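Local structure of sorting nexin-3 (Saccharomyces cerevisiae S288C, 1OCU) at residues Y60-R65 with S76-R81; P107-K112 with N132-S137. The protein binds phosphatidylinositol 3-phosphate on membranes and the cytosolic tails of certain trans-Golgi network proteins, so that late Golgi membrane proteins are retrieved from the prevacuolar compartment. All coordinates share one frame; numbering follows the deposited sequence.

Interaction 1. Residues Y60-R65 with S76-R81. With PIB (2-(butanoyloxy)-1-{[(hydroxy{[2,3,4,6-tetrahydroxy-5-(phosphonooxy)cyclohexyl]oxy}phosphoryl)oxy]methyl}ethyl butanoate), chain C.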
ATOM      1  N   TYR A  60      -0.112  -8.652  -1.979  1.00 31.02           N
ATOM      2  CA  TYR A  60      -1.141  -8.476  -0.966  1.00 30.32           C
ATOM      3  C   TYR A  60      -2.255  -7.593  -1.483  1.00 31.74           C
ATOM      4  O   TYR A  60      -2.046  -6.764  -2.378  1.00 31.50           O
ATOM      5  CB  TYR A  60      -0.525  -7.839   0.286  1.00 29.80           C
ATOM      6  CG  TYR A  60       0.720  -8.540   0.770  1.00 27.29           C
ATOM      7  CD1 TYR A  60       1.903  -8.481   0.037  1.00 25.90           C
ATOM      8  CD2 TYR A  60       0.695  -9.320   1.923  1.00 29.07           C
ATOM      9  CE1 TYR A  60       3.032  -9.192   0.430  1.00 28.88           C
ATOM     10  CE2 TYR A  60       1.816 -10.039   2.332  1.00 30.00           C
ATOM     11  CZ  TYR A  60       2.982  -9.976   1.578  1.00 31.72           C
ATOM     12  OH  TYR A  60       4.079 -10.721   1.953  1.00 32.58           O
ATOM     13  N   GLU A  61      -3.445  -7.767  -0.927  1.00 30.33           N
ATOM     14  CA  GLU A  61      -4.556  -6.939  -1.356  1.00 32.96           C
ATOM     15  C   GLU A  61      -4.728  -5.745  -0.438  1.00 32.47           C
ATOM     16  O   GLU A  61      -4.731  -5.881   0.790  1.00 30.05           O
ATOM     17  CB  GLU A  61      -5.866  -7.723  -1.373  1.00 35.33           C
ATOM     18  CG  GLU A  61      -7.038  -6.854  -1.784  1.00 38.41           C
ATOM     19  CD  GLU A  61      -8.367  -7.546  -1.646  1.00 42.63           C
ATOM     20  OE1 GLU A  61      -8.599  -8.538  -2.376  1.00 43.26           O
ATOM     21  OE2 GLU A  61      -9.179  -7.095  -0.804  1.00 45.79           O
ATOM     22  N   ILE A  62      -4.849  -4.571  -1.048  1.00 32.45           N
ATOM     23  CA  ILE A  62      -5.085  -3.343  -0.306  1.00 32.27           C
ATOM     24  C   ILE A  62      -6.547  -2.995  -0.599  1.00 31.93           C
ATOM     25  O   ILE A  62      -6.935  -2.843  -1.761  1.00 29.86           O
ATOM     26  CB  ILE A  62      -4.185  -2.163  -0.790  1.00 33.80           C
ATOM     27  CG1 ILE A  62      -2.703  -2.498  -0.612  1.00 34.82           C
ATOM     28  CG2 ILE A  62      -4.486  -0.896   0.022  1.00 31.35           C
ATOM     29  CD1 ILE A  62      -2.218  -3.607  -1.505  1.00 43.02           C
ATOM     30  N   ILE A  63      -7.369  -2.918   0.444  1.00 31.26           N
ATOM     31  CA  ILE A  63      -8.765  -2.553   0.258  1.00 31.43           C
ATOM     32  C   ILE A  63      -8.968  -1.244   1.010  1.00 33.60           C
ATOM     33  O   ILE A  63      -8.535  -1.092   2.154  1.00 32.97           O
ATOM     34  CB  ILE A  63      -9.734  -3.645   0.767  1.00 31.84           C
ATOM     35  CG1 ILE A  63     -11.169  -3.236   0.429  1.00 31.78           C
ATOM     36  CG2 ILE A  63      -9.574  -3.850   2.260  1.00 32.50           C
ATOM     37  CD1 ILE A  63     -12.140  -4.380   0.364  1.00 33.66           C
ATOM     38  N   CYS A  64      -9.617  -0.291   0.355  1.00 34.58           N
ATOM     39  CA  CYS A  64      -9.811   1.024   0.939  1.00 34.48           C
ATOM     40  C   CYS A  64     -11.192   1.616   0.664  1.00 35.68           C
ATOM     41  O   CYS A  64     -11.728   1.501  -0.444  1.00 35.30           O
ATOM     42  CB  CYS A  64      -8.720   1.948   0.388  1.00 34.38           C
ATOM     43  SG  CYS A  64      -8.780   3.682   0.884  1.00 37.81           S
ATOM     44  N   ARG A  65     -11.761   2.235   1.695  1.00 36.81           N
ATOM     45  CA  ARG A  65     -13.062   2.899   1.611  1.00 36.94           C
ATOM     46  C   ARG A  65     -12.857   4.332   2.077  1.00 35.50           C
ATOM     47  O   ARG A  65     -12.346   4.569   3.173  1.00 33.05           O
ATOM     48  CB  ARG A  65     -14.094   2.208   2.504  1.00 41.04           C
ATOM     49  CG  ARG A  65     -14.606   0.893   1.951  1.00 46.23           C
ATOM     50  CD  ARG A  65     -15.780   0.340   2.755  1.00 49.62           C
ATOM     51  NE  ARG A  65     -16.343  -0.846   2.109  1.00 54.81           N
ATOM     52  CZ  ARG A  65     -15.655  -1.961   1.868  1.00 55.93           C
ATOM     53  NH1 ARG A  65     -16.238  -2.995   1.272  1.00 56.17           N
ATOM     54  NH2 ARG A  65     -14.383  -2.046   2.235  1.00 57.66           N
ATOM     55  N   SER A  76     -11.858   0.897  -3.263  1.00 38.92           N
ATOM     56  CA  SER A  76     -10.828   0.446  -4.183  1.00 39.72           C
ATOM     57  C   SER A  76     -10.169  -0.815  -3.631  1.00 38.41           C
ATOM     58  O   SER A  76      -9.880  -0.910  -2.438  1.00 38.82           O
ATOM     59  CB  SER A  76      -9.779   1.535  -4.385  1.00 38.55           C
ATOM     60  OG  SER A  76      -9.065   1.746  -3.183  1.00 48.50           O
ATOM     61  N   LYS A  77      -9.959  -1.790  -4.503  1.00 37.70           N
ATOM     62  CA  LYS A  77      -9.310  -3.039  -4.124  1.00 38.75           C
ATOM     63  C   LYS A  77      -8.215  -3.343  -5.135  1.00 36.16           C
ATOM     64  O   LYS A  77      -8.489  -3.589  -6.301  1.00 35.28           O
ATOM     65  CB  LYS A  77     -10.310  -4.197  -4.090  1.00 41.34           C
ATOM     66  CG  LYS A  77     -11.245  -4.173  -2.895  1.00 46.72           C
ATOM     67  CD  LYS A  77     -12.026  -5.478  -2.772  1.00 51.38           C
ATOM     68  CE  LYS A  77     -13.101  -5.614  -3.840  1.00 54.14           C
ATOM     69  NZ  LYS A  77     -14.194  -4.603  -3.680  1.00 56.84           N
ATOM     70  N   VAL A  78      -6.970  -3.306  -4.686  1.00 34.97           N
ATOM     71  CA  VAL A  78      -5.851  -3.581  -5.567  1.00 33.17           C
ATOM     72  C   VAL A  78      -4.898  -4.547  -4.880  1.00 32.12           C
ATOM     73  O   VAL A  78      -5.011  -4.803  -3.684  1.00 30.81           O
ATOM     74  CB  VAL A  78      -5.102  -2.283  -5.934  1.00 34.34           C
ATOM     75  CG1 VAL A  78      -6.086  -1.268  -6.524  1.00 35.79           C
ATOM     76  CG2 VAL A  78      -4.421  -1.698  -4.709  1.00 33.72           C
ATOM     77  N   ARG A  79      -3.973  -5.100  -5.648  1.00 31.71           N
ATOM     78  CA  ARG A  79      -3.008  -6.032  -5.104  1.00 31.56           C
ATOM     79  C   ARG A  79      -1.631  -5.440  -5.341  1.00 31.44           C
ATOM     80  O   ARG A  79      -1.370  -4.850  -6.392  1.00 31.65           O
ATOM     81  CB  ARG A  79      -3.154  -7.413  -5.769  1.00 33.69           C
ATOM     82  CG  ARG A  79      -4.520  -8.100  -5.502  1.00 32.33           C
ATOM     83  CD  ARG A  79      -4.473  -9.609  -5.799  1.00 32.23           C
ATOM     84  NE  ARG A  79      -3.577 -10.284  -4.864  1.00 33.91           N
ATOM     85  CZ  ARG A  79      -3.928 -10.698  -3.649  1.00 32.20           C
ATOM     86  NH1 ARG A  79      -5.170 -10.531  -3.218  1.00 29.31           N
ATOM     87  NH2 ARG A  79      -3.013 -11.232  -2.841  1.00 30.30           N
ATOM     88  N   ARG A  80      -0.757  -5.578  -4.351  1.00 29.44           N
ATOM     89  CA  ARG A  80       0.577  -5.023  -4.450  1.00 27.40           C
ATOM     90  C   ARG A  80       1.651  -5.945  -3.884  1.00 30.05           C
ATOM     91  O   ARG A  80       1.429  -6.664  -2.907  1.00 30.59           O
ATOM     92  CB  ARG A  80       0.631  -3.675  -3.715  1.00 25.78           C
ATOM     93  CG  ARG A  80      -0.291  -2.584  -4.272  1.00 25.78           C
ATOM     94  CD  ARG A  80       0.276  -1.981  -5.538  1.00 24.52           C
ATOM     95  NE  ARG A  80      -0.446  -0.789  -5.973  1.00 29.17           N
ATOM     96  CZ  ARG A  80      -1.481  -0.776  -6.810  1.00 28.12           C
ATOM     97  NH1 ARG A  80      -1.940  -1.903  -7.328  1.00 25.23           N
ATOM     98  NH2 ARG A  80      -2.052   0.379  -7.135  1.00 26.86           N
ATOM     99  N   ARG A  81       2.819  -5.893  -4.517  1.00 30.03           N
ATOM    100  CA  ARG A  81       3.999  -6.651  -4.130  1.00 30.70           C
ATOM    101  C   ARG A  81       4.765  -5.808  -3.122  1.00 29.92           C
ATOM    102  O   ARG A  81       4.636  -4.584  -3.113  1.00 29.02           O
ATOM    103  CB  ARG A  81       4.936  -6.818  -5.317  1.00 32.55           C
ATOM    104  CG  ARG A  81       4.726  -7.967  -6.229  1.00 35.38           C
ATOM    105  CD  ARG A  81       6.119  -8.344  -6.712  1.00 38.24           C
ATOM    106  NE  ARG A  81       6.115  -9.022  -7.991  1.00 40.88           N
ATOM    107  CZ  ARG A  81       7.179  -9.610  -8.515  1.00 37.26           C
ATOM    108  NH1 ARG A  81       7.074 -10.199  -9.691  1.00 39.46           N
ATOM    109  NH2 ARG A  81       8.333  -9.617  -7.858  1.00 34.24           N
TER
HETATM  110  C1  PIB C1163      13.766  -8.198  -2.096  1.00 44.79           C
HETATM  111  C2  PIB C1163      12.475  -7.642  -2.753  1.00 40.62           C
HETATM  112  C3  PIB C1163      11.360  -8.689  -2.630  1.00 38.17           C
HETATM  113  C4  PIB C1163      11.109  -9.082  -1.105  1.00 36.07           C
HETATM  114  C5  PIB C1163      12.419  -9.687  -0.510  1.00 37.94           C
HETATM  115  C6  PIB C1163      13.539  -8.579  -0.597  1.00 41.97           C
HETATM  116  O1  PIB C1163      14.778  -7.195  -2.222  1.00 51.05           O
HETATM  117  O2  PIB C1163      12.096  -6.450  -2.087  1.00 41.62           O
HETATM  118  O3  PIB C1163      10.231  -8.089  -3.273  1.00 34.29           O
HETATM  119  O4  PIB C1163      10.083 -10.074  -1.020  1.00 34.03           O
HETATM  120  O5  PIB C1163      12.214 -10.035   0.849  1.00 38.91           O
HETATM  121  O6  PIB C1163      14.753  -9.089  -0.055  1.00 42.11           O
HETATM  122  P1  PIB C1163      15.970  -7.249  -3.265  1.00 53.96           P
HETATM  123  O11 PIB C1163      16.503  -5.761  -3.444  1.00 54.51           O
HETATM  124  O12 PIB C1163      15.488  -7.840  -4.639  1.00 53.15           O
HETATM  125  O13 PIB C1163      17.133  -8.189  -2.620  1.00 54.29           O
HETATM  126  P3  PIB C1163       9.091  -8.895  -4.046  1.00 31.29           P
HETATM  127  O31 PIB C1163       8.315  -9.798  -3.020  1.00 34.32           O
HETATM  128  O32 PIB C1163       9.796  -9.786  -5.148  1.00 33.22           O
HETATM  129  O33 PIB C1163       8.090  -7.830  -4.631  1.00 32.20           O
HETATM  130  C7  PIB C1163      17.084  -9.612  -2.671  1.00 54.84           C
HETATM  131  C8  PIB C1163      18.531 -10.079  -2.573  1.00 53.83           C
HETATM  132  O   HOH W   1      -7.689  -9.328  -4.559  1.00 60.35           O
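Glu61 sets its CG anti to the backbone N (chi1 178°) and runs out extended, while the Arg79 side chain opposite folds back at chi3 (66°). Both leave the same face of the PX-domain beta hairpin of strands 57-66 and 75-81, as a non-hydrogen-bonded pair. The torsions lay the guanidinium over the neighbouring backbone and carry the carboxylate past it. The strands are antiparallel. Three hydrogen-bonded pairs join them: Tyr60 with Arg80, Ile62 with Val78, and Cys64 with Ser76. The Arg79 guanidinium turns one face to Tyr60 C and Glu61 N, and its NH1 lies 3.4 Å from Glu61 CB. Its plane is turned 78° from the carboxylate, and no salt bridge forms with Glu61. Instead a water donates to Glu61 OE1 at 2.5 Å and accepts from Arg79 NH1 at 3.1 Å. The salt bridge of Arg79 is to Asp59. With an alanine in place of Arg79, Asp59 would probably lose its charged mate, the water this N-H, and the backbone at Tyr60 and Glu61 this cover. On the same side, Ile63 and Lys77 run alongside each other. On the other, Ile62 CD1 touches Arg80 CG at 3.5 Å, and Phe85 of helix 82-89 packs against both side chains. Arg81 leads from the hairpin to the bound lipid. Its NH2 makes a weak 3.1 Å hydrogen bond to O32 of the 3-phosphate.

Interaction 2. Residues P107-K112 with N132-S137. With PIB (2-(butanoyloxy)-1-{[(hydroxy{[2,3,4,6-tetrahydroxy-5-(phosphonooxy)cyclohexyl]oxy}phosphoryl)oxy]methyl}ethyl butanoate), chain C.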
ATOM      1  N   PRO A 107       7.488   6.649   7.807  1.00 32.17           N
ATOM      2  CA  PRO A 107       8.155   5.551   8.516  1.00 31.82           C
ATOM      3  C   PRO A 107       8.702   4.545   7.509  1.00 32.21           C
ATOM      4  O   PRO A 107       8.150   4.413   6.416  1.00 30.53           O
ATOM      5  CB  PRO A 107       7.033   4.959   9.376  1.00 29.93           C
ATOM      6  CG  PRO A 107       5.800   5.222   8.561  1.00 31.38           C
ATOM      7  CD  PRO A 107       6.034   6.638   8.057  1.00 31.33           C
ATOM      8  N   HIS A 108       9.784   3.847   7.855  1.00 33.87           N
ATOM      9  CA  HIS A 108      10.316   2.858   6.924  1.00 35.55           C
ATOM     10  C   HIS A 108       9.429   1.626   6.925  1.00 32.59           C
ATOM     11  O   HIS A 108       8.690   1.375   7.880  1.00 30.71           O
ATOM     12  CB  HIS A 108      11.760   2.471   7.262  1.00 41.40           C
ATOM     13  CG  HIS A 108      12.108   2.620   8.706  1.00 46.36           C
ATOM     14  ND1 HIS A 108      12.913   3.637   9.172  1.00 49.50           N
ATOM     15  CD2 HIS A 108      11.755   1.888   9.788  1.00 48.62           C
ATOM     16  CE1 HIS A 108      13.042   3.524  10.483  1.00 51.33           C
ATOM     17  NE2 HIS A 108      12.349   2.472  10.882  1.00 51.51           N
ATOM     18  N   LEU A 109       9.488   0.879   5.831  1.00 30.39           N
ATOM     19  CA  LEU A 109       8.693  -0.328   5.669  1.00 30.69           C
ATOM     20  C   LEU A 109       9.233  -1.441   6.555  1.00 30.75           C
ATOM     21  O   LEU A 109      10.367  -1.367   7.003  1.00 28.79           O
ATOM     22  CB  LEU A 109       8.721  -0.755   4.200  1.00 29.23           C
ATOM     23  CG  LEU A 109       7.856   0.079   3.260  1.00 29.54           C
ATOM     24  CD1 LEU A 109       8.335  -0.083   1.832  1.00 28.70           C
ATOM     25  CD2 LEU A 109       6.411  -0.357   3.403  1.00 26.18           C
ATOM     26  N   PRO A 110       8.424  -2.484   6.812  1.00 33.50           N
ATOM     27  CA  PRO A 110       8.807  -3.629   7.648  1.00 37.54           C
ATOM     28  C   PRO A 110      10.206  -4.181   7.404  1.00 40.58           C
ATOM     29  O   PRO A 110      10.932  -4.442   8.361  1.00 44.48           O
ATOM     30  CB  PRO A 110       7.690  -4.655   7.392  1.00 35.07           C
ATOM     31  CG  PRO A 110       6.980  -4.147   6.163  1.00 35.40           C
ATOM     32  CD  PRO A 110       7.053  -2.659   6.313  1.00 34.93           C
ATOM     33  N   GLY A 111      10.599  -4.360   6.147  1.00 43.16           N
ATOM     34  CA  GLY A 111      11.949  -4.847   5.893  1.00 44.08           C
ATOM     35  C   GLY A 111      12.153  -5.941   4.860  1.00 45.37           C
ATOM     36  O   GLY A 111      11.295  -6.798   4.658  1.00 45.10           O
ATOM     37  N   LYS A 112      13.306  -5.903   4.199  1.00 47.79           N
ATOM     38  CA  LYS A 112      13.645  -6.909   3.203  1.00 50.97           C
ATOM     39  C   LYS A 112      13.824  -8.256   3.904  1.00 53.71           C
ATOM     40  O   LYS A 112      14.148  -8.307   5.090  1.00 52.77           O
ATOM     41  CB  LYS A 112      14.925  -6.509   2.480  1.00 50.49           C
ATOM     42  CG  LYS A 112      14.759  -5.333   1.526  1.00 50.03           C
ATOM     43  CD  LYS A 112      16.103  -4.928   0.938  1.00 51.63           C
ATOM     44  CE  LYS A 112      15.968  -3.873  -0.148  1.00 51.70           C
ATOM     45  NZ  LYS A 112      15.328  -4.413  -1.376  1.00 53.22           N
ATOM     46  N   ASN A 132       0.121  -3.704   6.747  1.00 28.88           N
ATOM     47  CA  ASN A 132      -1.175  -3.189   7.163  1.00 28.80           C
ATOM     48  C   ASN A 132      -0.983  -1.944   8.033  1.00 30.59           C
ATOM     49  O   ASN A 132      -1.557  -0.885   7.761  1.00 33.00           O
ATOM     50  CB  ASN A 132      -1.946  -4.255   7.949  1.00 28.67           C
ATOM     51  CG  ASN A 132      -3.379  -3.833   8.270  1.00 29.48           C
ATOM     52  OD1 ASN A 132      -4.181  -3.583   7.369  1.00 29.86           O
ATOM     53  ND2 ASN A 132      -3.704  -3.757   9.558  1.00 26.42           N
ATOM     54  N   THR A 133      -0.163  -2.079   9.067  1.00 30.22           N
ATOM     55  CA  THR A 133       0.123  -0.990   9.995  1.00 31.17           C
ATOM     56  C   THR A 133       0.752   0.194   9.282  1.00 31.24           C
ATOM     57  O   THR A 133       0.373   1.343   9.498  1.00 29.66           O
ATOM     58  CB  THR A 133       1.088  -1.465  11.119  1.00 32.06           C
ATOM     59  OG1 THR A 133       0.435  -2.471  11.904  1.00 35.66           O
ATOM     60  CG2 THR A 133       1.496  -0.299  12.029  1.00 33.53           C
ATOM     61  N   TRP A 134       1.727  -0.098   8.433  1.00 31.28           N
ATOM     62  CA  TRP A 134       2.418   0.940   7.685  1.00 30.45           C
ATOM     63  C   TRP A 134       1.448   1.724   6.791  1.00 30.22           C
ATOM     64  O   TRP A 134       1.472   2.950   6.771  1.00 29.66           O
ATOM     65  CB  TRP A 134       3.514   0.307   6.824  1.00 28.64           C
ATOM     66  CG  TRP A 134       4.419   1.294   6.164  1.00 23.82           C
ATOM     67  CD1 TRP A 134       5.524   1.872   6.699  1.00 24.65           C
ATOM     68  CD2 TRP A 134       4.280   1.830   4.843  1.00 21.93           C
ATOM     69  NE1 TRP A 134       6.093   2.741   5.791  1.00 25.26           N
ATOM     70  CE2 TRP A 134       5.344   2.733   4.643  1.00 21.93           C
ATOM     71  CE3 TRP A 134       3.355   1.631   3.805  1.00 21.19           C
ATOM     72  CZ2 TRP A 134       5.517   3.444   3.449  1.00 23.48           C
ATOM     73  CZ3 TRP A 134       3.525   2.335   2.614  1.00 24.55           C
ATOM     74  CH2 TRP A 134       4.602   3.231   2.448  1.00 26.75           C
ATOM     75  N   MET A 135       0.594   1.006   6.068  1.00 30.04           N
ATOM     76  CA  MET A 135      -0.361   1.613   5.149  1.00 31.44           C
ATOM     77  C   MET A 135      -1.400   2.485   5.860  1.00 33.17           C
ATOM     78  O   MET A 135      -1.713   3.585   5.391  1.00 31.94           O
ATOM     79  CB  MET A 135      -1.058   0.514   4.335  1.00 31.97           C
ATOM     80  CG  MET A 135      -1.780   0.979   3.068  1.00 32.21           C
ATOM     81  SD  MET A 135      -0.660   1.719   1.837  1.00 34.92           S
ATOM     82  CE  MET A 135      -1.240   3.440   1.844  1.00 30.71           C
ATOM     83  N   GLN A 136      -1.931   2.008   6.983  1.00 33.47           N
ATOM     84  CA  GLN A 136      -2.924   2.786   7.725  1.00 35.48           C
ATOM     85  C   GLN A 136      -2.313   4.076   8.265  1.00 36.04           C
ATOM     86  O   GLN A 136      -2.975   5.113   8.326  1.00 37.45           O
ATOM     87  CB  GLN A 136      -3.513   1.960   8.873  1.00 34.17           C
ATOM     88  CG  GLN A 136      -4.245   0.719   8.380  1.00 35.42           C
ATOM     89  CD  GLN A 136      -4.823  -0.125   9.497  1.00 35.27           C
ATOM     90  OE1 GLN A 136      -4.266  -0.190  10.593  1.00 36.61           O
ATOM     91  NE2 GLN A 136      -5.928  -0.805   9.213  1.00 32.25           N
ATOM     92  N   SER A 137      -1.041   4.015   8.643  1.00 34.83           N
ATOM     93  CA  SER A 137      -0.358   5.188   9.160  1.00 33.17           C
ATOM     94  C   SER A 137      -0.107   6.213   8.061  1.00 33.54           C
ATOM     95  O   SER A 137      -0.351   7.407   8.236  1.00 33.89           O
ATOM     96  CB  SER A 137       0.966   4.781   9.803  1.00 33.73           C
ATOM     97  OG  SER A 137       1.832   5.898   9.902  1.00 38.82           O
TER
HETATM   98  C1  PIB C1163      13.766  -8.198  -2.096  1.00 44.79           C
HETATM   99  C2  PIB C1163      12.475  -7.642  -2.753  1.00 40.62           C
HETATM  100  C3  PIB C1163      11.360  -8.689  -2.630  1.00 38.17           C
HETATM  101  C4  PIB C1163      11.109  -9.082  -1.105  1.00 36.07           C
HETATM  102  C5  PIB C1163      12.419  -9.687  -0.510  1.00 37.94           C
HETATM  103  C6  PIB C1163      13.539  -8.579  -0.597  1.00 41.97           C
HETATM  104  O1  PIB C1163      14.778  -7.195  -2.222  1.00 51.05           O
HETATM  105  O2  PIB C1163      12.096  -6.450  -2.087  1.00 41.62           O
HETATM  106  O3  PIB C1163      10.231  -8.089  -3.273  1.00 34.29           O
HETATM  107  O4  PIB C1163      10.083 -10.074  -1.020  1.00 34.03           O
HETATM  108  O5  PIB C1163      12.214 -10.035   0.849  1.00 38.91           O
HETATM  109  O6  PIB C1163      14.753  -9.089  -0.055  1.00 42.11           O
HETATM  110  P1  PIB C1163      15.970  -7.249  -3.265  1.00 53.96           P
HETATM  111  O11 PIB C1163      16.503  -5.761  -3.444  1.00 54.51           O
HETATM  112  O12 PIB C1163      15.488  -7.840  -4.639  1.00 53.15           O
HETATM  113  O13 PIB C1163      17.133  -8.189  -2.620  1.00 54.29           O
HETATM  114  P3  PIB C1163       9.091  -8.895  -4.046  1.00 31.29           P
HETATM  115  O31 PIB C1163       8.315  -9.798  -3.020  1.00 34.32           O
HETATM  116  O32 PIB C1163       9.796  -9.786  -5.148  1.00 33.22           O
HETATM  117  O33 PIB C1163       8.090  -7.830  -4.631  1.00 32.20           O
HETATM  118  C7  PIB C1163      17.084  -9.612  -2.671  1.00 54.84           C
HETATM  119  C8  PIB C1163      18.531 -10.079  -2.573  1.00 53.83           C
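The loop that leads to helix 121-139 packs against the indole of Trp134, and its far end reaches the phosphoinositide pocket. Pro107 and Leu109 carry the contact. Trp134 NE1 donates to Pro107 O at 2.7 Å. The bond is nearly straight at the hydrogen (169°). The acceptor lies close to the indole plane, at the ring edge, whereas the donor sits well above the carbonyl plane and not on a lone pair. Arg89 NE of helix 82-89 gives the same oxygen a second hydrogen bond. Two donors therefore grip one loop carbonyl, and the indole nitrogen of a buried side chain has its polar partner. The Pro107 ring lies obliquely against the pyrrole side of the indole, with CG 3.8 Å from Trp134 CD1.

Pro107 to Pro110 form the PxxP motif of the proline-rich loop of PX domains. Within it, Leu109 comes over a face of the indole. Its CD2 is 3.5 Å from the centroid of the six-membered ring and 18° off the normal, a CH-pi contact. Trp134 holds CG anti to its backbone N (chi1 -172°), which swings the indole out from the helix beneath this methyl. Phe88 of helix 82-89 also touches Trp134, and Leu131 touches Leu109.

Past the motif the loop runs on to the lipid head group. Gly111 has a positive phi, and a CB there would jam against the preceding carbonyl O. Gly111 O accepts from Arg127 NH2, a lipid-binding residue. Next comes Lys112, whose extended chain bends at its last torsion. Its NZ donates to the lipid phosphate oxygen O11 at 2.7 Å and to the ester oxygen O1 at 3.0 Å. Glu86 OE2 forms a salt bridge with the same ammonium.

From the N terminus, strand 36-46 leads into strand 57-66. Interaction 1 then closes the short loop between 60-65 and 76-81, adding the third strand to the antiparallel sheet. The chain goes on through helices 82-89 and 93-98 into the loop holding 107-112. Interaction 2 closes the next loop, where 132-137 on helix 121-139 returns to it. The two contacts follow in series, neither nested nor crossed. The centres of interaction 1 and interaction 2 lie about 14 Å apart. One pairs two strands of the sheet, and the other ties a loop to the helical part. Both reach the same bound lipid, from the strand side and from the loop side.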